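Local coordinates for protein fimbrin (PDB 1RT8) that binds and cross-links actin filaments, associating with actin structures that maintain cell polarity and taking part in cytokinesis, mating and spore formation, at residues 32-37 / 50-55; 197-202 / 256-261; 312-317 / 334-339. One frame throughout, in Å; residues are numbered along the deposited sequence.

Overall arrangement
The three contacts follow one another along the chain without overlap, each in a different calponin-homology domain. Interaction 1 (32-37 with 50-55) is in the first and interaction 2 (197-202 with 256-261) in the second, both in actin-binding region 1; their centres are about 31 Å apart. Interaction 3 (312-317 with 334-339) is in the third domain, part of the second actin-binding region. Its centre is about 44 Å from that of interaction 1, across the centre of the chain, and about 37 Å from that of interaction 2. Interactions 1 and 3 both involve an Asp-Gly turn leading into a helix, whereas interaction 2 joins two helices. Interactions 1 and 2 are buried; interaction 3 is at the surface.

Interaction 1: residues 32-37 / 50-55; sequences GSRVPI and DGLILS
Arg34 reaches out of its loop to meet Asp50 and Leu52 at the start of helix 52-61. From CB the chain sets off with CG between the backbone N and carbonyl carbon (chi1 40°), then runs extended through CD to NE, spanning the gap to the carboxylate. CZ brings the guanidinium edge-on to Asp50. NH2 forms the salt bridge, 3.0 Å from Asp50 OD2 on its syn lone pair, with a nearly straight N-H...O angle of 164°, although the two flat groups are turned 69° apart. At the same edge NH2 lies 3.5 Å from Leu52 CD1. NH1 hydrogen-bonds Gln47 OE1 and, weakly, water 1, which also accepts from Asp50 N at 3.0 Å. In the first calponin-homology domain this ties the loop after helix 11-25 to the start of helix 52-61. Asp50 OD1 takes the Leu52 N-H at 3.1 Å from above the carboxylate plane, an Asx turn around the N-cap Gly51. With OD1 held there, the carboxylate is probably restrained in rotation, OD2 being directed to the arginine. Beside this polar link, Ile37 CD1 and Ile53 CD1 meet tip to tip at 3.9 Å, in the buried layer with Leu25 and Ile18 of helix 11-25 and Phe44 of helix 43-47.

Interaction 2: residues 197-202 / 256-261; sequences TVLLNQ and AHLFNT
Leu200 and Leu258 are the nearest CA pair of segments 197-202 and 256-261, which run in broadly the same direction. Their CA atoms are 9.1 Å apart, too far for backbone contact, so side chains make the link. Both segments are regular helix. Asn201 N bonds to Thr197 O, and near the end of the second helix His257 O accepts twice: from Thr261 N at 3.1 Å and from Thr261 OG1 at 3.0 Å, the two donors coming from opposite faces of the carbonyl.

Across the gap, Leu258 is the shared partner. Its CG stands anti to the backbone N (chi1 -177°), which sends it toward the other helix, and a chi2 of 60° sets the methyls so that CD2 lies 3.6 Å from Leu199 CD2 and equally 3.6 Å from Leu200 CD2. Leu199 meets it tip to tip. Leu200 starts off in another direction, but its chain brings CD2 round at a slant, close enough to touch Leu258 CD1 as well, at 3.9 Å. Leu199 also packs on Phe170 of helix 162-176 and Leu200 on Asn228 of helix 218-230, so the leucines belong to the interior of the second calponin-homology domain. Next to Leu258, Phe259 makes an edge-to-face stack with Trp169. The contact is apolar, made by van der Waals touch and the burial of three leucine side chains; it gives these two segments close packing but no directional bond to set their orientation.

Interaction 3: residues 312-317 / 334-339; sequences DGLILL and NKAPAS
Leu314 lays its branched end against two peptide groups of the loop, and each is met differently. At the peptide joining Lys335 to Ala336, Leu314 CD1 approaches obliquely at the N-H edge, raised above the plane, 3.6 Å from Ala336 N. The peptide joining Asn334 to Lys335 is approached at its oxygen instead: Leu314 CD2 sits beyond the end of the carbonyl, somewhat tilted from its plane, 3.4 Å from Asn334 O. A third flat group, the Asp312 carboxylate, takes the Leu314 N-H on OD1 at 2.8 Å, nearly along the C-O axis and with a donor angle of 164°. This Asx turn spans Gly313, the N-cap, and starts helix 314-323.

With CG anti to its own carbonyl carbon (chi1 -66°), the fork of Leu314 faces the loop, and CD1 also touches Ala336 CB at 3.9 Å. Shortening this residue to an alanine would remove both methyls, which is likely to open a gap between helix start and loop and leave the Ala336 methyl and the neighbouring N-H edge without this leucine's packing.

The polar fastening comes from helix 345-361 in this third calponin-homology domain: Asn351 ND2 donates to both Asp312 O and Asn334 O, while Asn334 ND2 is bonded to Glu350 OE1 and Lys347 O. A bound sulfate lies about 3 Å from the Asn334 side chain, probably from the crystallisation liquor. Between the segments themselves no hydrogen bond forms; the leucine supplies hydrocarbon contact at the surface, and the shared amide of Asn351 ties the backbones of turn and loop together.

Interaction 1: residues 32-37 / 50-55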
loop_
_atom_site.group_PDB
_atom_site.type_symbol
_atom_site.label_atom_id
_atom_site.label_comp_id
_atom_site.label_asym_id
_atom_site.label_seq_id
_atom_site.Cartn_x
_atom_site.Cartn_y
_atom_site.Cartn_z
ATOM N N GLY A 32 -1.193 -2.590 25.389
ATOM C CA GLY A 32 -0.360 -1.967 26.402
ATOM C C GLY A 32 0.256 -2.971 27.359
ATOM O O GLY A 32 1.390 -2.803 27.807
ATOM N N SER A 33 -0.494 -4.024 27.662
ATOM C CA SER A 33 -0.041 -5.063 28.579
ATOM C C SER A 33 1.204 -5.820 28.122
ATOM O O SER A 33 1.628 -6.766 28.784
ATOM C CB SER A 33 -1.171 -6.066 28.821
ATOM O OG SER A 33 -1.574 -6.678 27.605
ATOM N N ARG A 34 1.788 -5.415 26.998
ATOM C CA ARG A 34 2.974 -6.098 26.490
ATOM C C ARG A 34 3.902 -5.200 25.685
ATOM O O ARG A 34 4.931 -5.658 25.188
ATOM C CB ARG A 34 2.561 -7.303 25.632
ATOM C CG ARG A 34 1.350 -7.059 24.727
ATOM C CD ARG A 34 1.073 -8.253 23.811
ATOM N NE ARG A 34 -0.324 -8.325 23.383
ATOM C CZ ARG A 34 -0.793 -9.171 22.468
ATOM N NH1 ARG A 34 0.020 -10.029 21.863
ATOM N NH2 ARG A 34 -2.082 -9.170 22.168
ATOM N N VAL A 35 3.543 -3.923 25.578
ATOM C CA VAL A 35 4.318 -2.945 24.811
ATOM C C VAL A 35 5.831 -3.111 24.932
ATOM O O VAL A 35 6.504 -3.414 23.945
ATOM C CB VAL A 35 3.956 -1.495 25.210
ATOM C CG1 VAL A 35 4.350 -0.534 24.100
ATOM C CG2 VAL A 35 2.487 -1.392 25.509
ATOM N N PRO A 36 6.391 -2.903 26.134
ATOM C CA PRO A 36 7.844 -3.057 26.271
ATOM C C PRO A 36 8.320 -4.461 25.876
ATOM O O PRO A 36 8.521 -5.320 26.735
ATOM C CB PRO A 36 8.080 -2.756 27.751
ATOM C CG PRO A 36 6.967 -1.803 28.083
ATOM C CD PRO A 36 5.793 -2.453 27.403
ATOM N N ILE A 37 8.498 -4.686 24.577
ATOM C CA ILE A 37 8.945 -5.982 24.076
ATOM C C ILE A 37 10.465 -6.029 24.008
ATOM O O ILE A 37 11.098 -5.082 23.546
ATOM C CB ILE A 37 8.374 -6.267 22.664
ATOM C CG1 ILE A 37 6.844 -6.265 22.711
ATOM C CG2 ILE A 37 8.886 -7.613 22.151
ATOM C CD1 ILE A 37 6.190 -6.473 21.372
ATOM N N ASP A 50 -1.267 -13.194 17.217
ATOM C CA ASP A 50 -2.701 -12.942 17.199
ATOM C C ASP A 50 -3.123 -11.751 16.359
ATOM O O ASP A 50 -4.272 -11.321 16.428
ATOM C CB ASP A 50 -3.270 -12.822 18.627
ATOM C CG ASP A 50 -2.849 -11.548 19.350
ATOM O OD1 ASP A 50 -2.189 -10.673 18.749
ATOM O OD2 ASP A 50 -3.196 -11.428 20.546
ATOM N N GLY A 51 -2.194 -11.230 15.563
ATOM C CA GLY A 51 -2.489 -10.107 14.689
ATOM C C GLY A 51 -2.762 -8.719 15.257
ATOM O O GLY A 51 -2.872 -7.761 14.489
ATOM N N LEU A 52 -2.872 -8.581 16.573
ATOM C CA LEU A 52 -3.153 -7.268 17.164
ATOM C C LEU A 52 -2.036 -6.240 16.963
ATOM O O LEU A 52 -2.289 -5.116 16.520
ATOM C CB LEU A 52 -3.477 -7.419 18.660
ATOM C CG LEU A 52 -4.811 -8.132 18.918
ATOM C CD1 LEU A 52 -5.002 -8.375 20.409
ATOM C CD2 LEU A 52 -5.945 -7.298 18.366
ATOM N N ILE A 53 -0.808 -6.623 17.291
ATOM C CA ILE A 53 0.338 -5.735 17.132
ATOM C C ILE A 53 0.472 -5.276 15.689
ATOM O O ILE A 53 0.666 -4.084 15.427
ATOM C CB ILE A 53 1.639 -6.437 17.547
ATOM C CG1 ILE A 53 1.644 -6.645 19.065
ATOM C CG2 ILE A 53 2.839 -5.627 17.100
ATOM C CD1 ILE A 53 2.878 -7.341 19.582
ATOM N N LEU A 54 0.370 -6.216 14.752
ATOM C CA LEU A 54 0.482 -5.867 13.336
ATOM C C LEU A 54 -0.639 -4.943 12.884
ATOM O O LEU A 54 -0.400 -4.002 12.129
ATOM C CB LEU A 54 0.502 -7.135 12.477
ATOM C CG LEU A 54 1.796 -7.931 12.646
ATOM C CD1 LEU A 54 1.703 -9.263 11.902
ATOM C CD2 LEU A 54 2.959 -7.095 12.139
ATOM N N SER A 55 -1.864 -5.208 13.341
ATOM C CA SER A 55 -3.008 -4.372 12.983
ATOM C C SER A 55 -2.768 -2.953 13.484
ATOM O O SER A 55 -3.099 -1.979 12.801
ATOM C CB SER A 55 -4.307 -4.921 13.600
ATOM O OG SER A 55 -4.717 -6.120 12.966
HETATM O O HOH W 1 -0.067 -12.804 19.986
#

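Interaction 2: residues 197-202 / 256-261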
loop_
_atom_site.group_PDB
_atom_site.type_symbol
_atom_site.label_atom_id
_atom_site.label_comp_id
_atom_site.label_asym_id
_atom_site.label_seq_id
_atom_site.Cartn_x
_atom_site.Cartn_y
_atom_site.Cartn_z
ATOM N N THR A 197 26.867 14.137 7.102
ATOM C CA THR A 197 27.464 15.299 7.766
ATOM C C THR A 197 27.203 16.592 6.988
ATOM O O THR A 197 26.840 17.607 7.569
ATOM C CB THR A 197 28.984 15.123 7.939
ATOM O OG1 THR A 197 29.240 14.039 8.839
ATOM C CG2 THR A 197 29.613 16.393 8.500
ATOM N N VAL A 198 27.401 16.560 5.673
ATOM C CA VAL A 198 27.168 17.743 4.852
ATOM C C VAL A 198 25.675 18.082 4.870
ATOM O O VAL A 198 25.297 19.249 4.982
ATOM C CB VAL A 198 27.644 17.513 3.397
ATOM C CG1 VAL A 198 27.303 18.710 2.538
ATOM C CG2 VAL A 198 29.155 17.285 3.377
ATOM N N LEU A 199 24.829 17.056 4.774
ATOM C CA LEU A 199 23.380 17.260 4.800
ATOM C C LEU A 199 22.962 17.950 6.101
ATOM O O LEU A 199 22.281 18.973 6.080
ATOM C CB LEU A 199 22.639 15.917 4.668
ATOM C CG LEU A 199 21.120 15.954 4.907
ATOM C CD1 LEU A 199 20.456 16.898 3.912
ATOM C CD2 LEU A 199 20.537 14.544 4.789
ATOM N N LEU A 200 23.373 17.389 7.231
ATOM C CA LEU A 200 23.030 17.968 8.525
ATOM C C LEU A 200 23.561 19.400 8.684
ATOM O O LEU A 200 22.898 20.260 9.268
ATOM C CB LEU A 200 23.568 17.083 9.649
ATOM C CG LEU A 200 22.935 15.695 9.753
ATOM C CD1 LEU A 200 23.428 15.007 11.021
ATOM C CD2 LEU A 200 21.418 15.821 9.783
ATOM N N ASN A 201 24.758 19.650 8.163
ATOM C CA ASN A 201 25.350 20.980 8.248
ATOM C C ASN A 201 24.609 21.943 7.327
ATOM O O ASN A 201 24.528 23.141 7.589
ATOM C CB ASN A 201 26.834 20.922 7.868
ATOM C CG ASN A 201 27.442 22.299 7.684
ATOM O OD1 ASN A 201 27.558 22.796 6.561
ATOM N ND2 ASN A 201 27.817 22.932 8.791
ATOM N N GLN A 202 24.061 21.410 6.244
ATOM C CA GLN A 202 23.327 22.226 5.295
ATOM C C GLN A 202 21.951 22.546 5.876
ATOM O O GLN A 202 21.460 23.660 5.734
ATOM C CB GLN A 202 23.196 21.476 3.966
ATOM C CG GLN A 202 22.601 22.276 2.818
ATOM C CD GLN A 202 23.329 23.584 2.559
ATOM O OE1 GLN A 202 24.561 23.631 2.511
ATOM N NE2 GLN A 202 22.565 24.652 2.374
ATOM N N ALA A 256 14.198 9.432 6.171
ATOM C CA ALA A 256 12.783 9.773 6.107
ATOM C C ALA A 256 12.382 10.678 7.269
ATOM O O ALA A 256 11.750 11.717 7.072
ATOM C CB ALA A 256 11.934 8.501 6.111
ATOM N N HIS A 257 12.757 10.281 8.478
ATOM C CA HIS A 257 12.418 11.060 9.661
ATOM C C HIS A 257 13.052 12.455 9.635
ATOM O O HIS A 257 12.430 13.446 10.037
ATOM C CB HIS A 257 12.851 10.305 10.919
ATOM C CG HIS A 257 12.513 11.016 12.190
ATOM N ND1 HIS A 257 13.371 11.908 12.797
ATOM C CD2 HIS A 257 11.392 10.999 12.948
ATOM C CE1 HIS A 257 12.793 12.411 13.873
ATOM N NE2 HIS A 257 11.590 11.877 13.986
ATOM N N LEU A 258 14.291 12.521 9.160
ATOM C CA LEU A 258 15.010 13.781 9.074
ATOM C C LEU A 258 14.263 14.703 8.124
ATOM O O LEU A 258 14.200 15.916 8.330
ATOM C CB LEU A 258 16.429 13.536 8.557
ATOM C CG LEU A 258 17.360 14.742 8.472
ATOM C CD1 LEU A 258 17.542 15.353 9.863
ATOM C CD2 LEU A 258 18.698 14.297 7.897
ATOM N N PHE A 259 13.687 14.108 7.084
ATOM C CA PHE A 259 12.935 14.856 6.090
ATOM C C PHE A 259 11.609 15.353 6.651
ATOM O O PHE A 259 11.162 16.445 6.309
ATOM C CB PHE A 259 12.661 13.976 4.874
ATOM C CG PHE A 259 11.695 14.578 3.898
ATOM C CD1 PHE A 259 12.117 15.522 2.970
ATOM C CD2 PHE A 259 10.360 14.197 3.903
ATOM C CE1 PHE A 259 11.222 16.075 2.055
ATOM C CE2 PHE A 259 9.458 14.745 2.991
ATOM C CZ PHE A 259 9.890 15.684 2.066
ATOM N N ASN A 260 10.978 14.554 7.508
ATOM C CA ASN A 260 9.690 14.943 8.076
ATOM C C ASN A 260 9.796 16.079 9.079
ATOM O O ASN A 260 8.881 16.893 9.201
ATOM C CB ASN A 260 9.000 13.757 8.762
ATOM C CG ASN A 260 8.624 12.665 7.791
ATOM O OD1 ASN A 260 8.408 12.924 6.608
ATOM N ND2 ASN A 260 8.525 11.434 8.287
ATOM N N THR A 261 10.911 16.142 9.794
ATOM C CA THR A 261 11.074 17.178 10.798
ATOM C C THR A 261 11.913 18.372 10.355
ATOM O O THR A 261 11.792 19.458 10.924
ATOM C CB THR A 261 11.675 16.586 12.084
ATOM O OG1 THR A 261 12.847 15.833 11.757
ATOM C CG2 THR A 261 10.676 15.667 12.767
#

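Interaction 3: residues 312-317 / 334-339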
loop_
_atom_site.group_PDB
_atom_site.type_symbol
_atom_site.label_atom_id
_atom_site.label_comp_id
_atom_site.label_asym_id
_atom_site.label_seq_id
_atom_site.Cartn_x
_atom_site.Cartn_y
_atom_site.Cartn_z
ATOM N N ASP A 312 2.962 2.651 -23.139
ATOM C CA ASP A 312 3.721 1.820 -24.062
ATOM C C ASP A 312 3.182 0.389 -24.122
ATOM O O ASP A 312 3.791 -0.480 -24.736
ATOM C CB ASP A 312 5.219 1.817 -23.715
ATOM C CG ASP A 312 5.519 1.100 -22.413
ATOM O OD1 ASP A 312 4.723 0.231 -21.996
ATOM O OD2 ASP A 312 6.564 1.397 -21.813
ATOM N N GLY A 313 2.049 0.162 -23.459
ATOM C CA GLY A 313 1.390 -1.132 -23.475
ATOM C C GLY A 313 2.003 -2.316 -22.754
ATOM O O GLY A 313 1.376 -3.375 -22.671
ATOM N N LEU A 314 3.208 -2.151 -22.223
ATOM C CA LEU A 314 3.890 -3.244 -21.544
ATOM C C LEU A 314 3.215 -3.708 -20.261
ATOM O O LEU A 314 3.131 -4.907 -19.997
ATOM C CB LEU A 314 5.340 -2.844 -21.268
ATOM C CG LEU A 314 6.179 -2.661 -22.539
ATOM C CD1 LEU A 314 7.627 -2.325 -22.163
ATOM C CD2 LEU A 314 6.136 -3.944 -23.354
ATOM N N ILE A 315 2.742 -2.758 -19.463
ATOM C CA ILE A 315 2.057 -3.069 -18.215
ATOM C C ILE A 315 0.788 -3.862 -18.494
ATOM O O ILE A 315 0.535 -4.879 -17.855
ATOM C CB ILE A 315 1.687 -1.778 -17.446
ATOM C CG1 ILE A 315 2.961 -1.067 -16.985
ATOM C CG2 ILE A 315 0.760 -2.102 -16.269
ATOM C CD1 ILE A 315 3.831 -1.864 -16.055
ATOM N N LEU A 316 -0.009 -3.397 -19.453
ATOM C CA LEU A 316 -1.248 -4.083 -19.806
ATOM C C LEU A 316 -0.981 -5.507 -20.302
ATOM O O LEU A 316 -1.674 -6.456 -19.914
ATOM C CB LEU A 316 -2.008 -3.284 -20.876
ATOM C CG LEU A 316 -2.663 -1.981 -20.372
ATOM C CD1 LEU A 316 -3.161 -1.140 -21.531
ATOM C CD2 LEU A 316 -3.815 -2.328 -19.450
ATOM N N LEU A 317 0.027 -5.655 -21.157
ATOM C CA LEU A 317 0.366 -6.959 -21.695
ATOM C C LEU A 317 0.792 -7.912 -20.581
ATOM O O LEU A 317 0.442 -9.090 -20.604
ATOM C CB LEU A 317 1.452 -6.821 -22.763
ATOM C CG LEU A 317 0.934 -6.121 -24.029
ATOM C CD1 LEU A 317 2.068 -5.876 -25.014
ATOM C CD2 LEU A 317 -0.157 -6.964 -24.667
ATOM N N ASN A 334 7.167 -4.961 -28.457
ATOM C CA ASN A 334 8.314 -4.053 -28.461
ATOM C C ASN A 334 8.708 -3.768 -27.013
ATOM O O ASN A 334 7.868 -3.390 -26.197
ATOM C CB ASN A 334 7.966 -2.734 -29.171
ATOM C CG ASN A 334 7.643 -2.931 -30.642
ATOM O OD1 ASN A 334 8.486 -3.380 -31.413
ATOM N ND2 ASN A 334 6.418 -2.606 -31.032
ATOM N N LYS A 335 9.990 -3.950 -26.706
ATOM C CA LYS A 335 10.511 -3.742 -25.360
ATOM C C LYS A 335 10.862 -2.290 -25.046
ATOM O O LYS A 335 11.158 -1.507 -25.944
ATOM C CB LYS A 335 11.761 -4.599 -25.153
ATOM C CG LYS A 335 11.535 -6.102 -25.248
ATOM C CD LYS A 335 12.836 -6.835 -24.951
ATOM C CE LYS A 335 12.704 -8.340 -25.101
ATOM N NZ LYS A 335 14.009 -9.020 -24.832
ATOM N N ALA A 336 10.834 -1.936 -23.763
ATOM C CA ALA A 336 11.182 -0.587 -23.343
ATOM C C ALA A 336 12.657 -0.370 -23.680
ATOM O O ALA A 336 13.485 -1.247 -23.448
ATOM C CB ALA A 336 10.966 -0.433 -21.847
ATOM N N PRO A 337 13.000 0.802 -24.242
ATOM C CA PRO A 337 14.379 1.136 -24.612
ATOM C C PRO A 337 15.345 1.101 -23.431
ATOM O O PRO A 337 15.123 1.774 -22.426
ATOM C CB PRO A 337 14.246 2.539 -25.199
ATOM C CG PRO A 337 12.885 2.508 -25.813
ATOM C CD PRO A 337 12.072 1.843 -24.722
ATOM N N ALA A 338 16.419 0.325 -23.566
ATOM C CA ALA A 338 17.430 0.193 -22.514
ATOM C C ALA A 338 18.032 1.540 -22.149
ATOM O O ALA A 338 18.430 1.766 -21.007
ATOM C CB ALA A 338 18.532 -0.751 -22.970
ATOM N N SER A 339 18.100 2.428 -23.137
ATOM C CA SER A 339 18.654 3.763 -22.957
ATOM C C SER A 339 17.828 4.612 -21.998
ATOM O O SER A 339 18.264 5.682 -21.578
ATOM C CB SER A 339 18.747 4.469 -24.312
ATOM O OG SER A 339 17.483 4.491 -24.956
#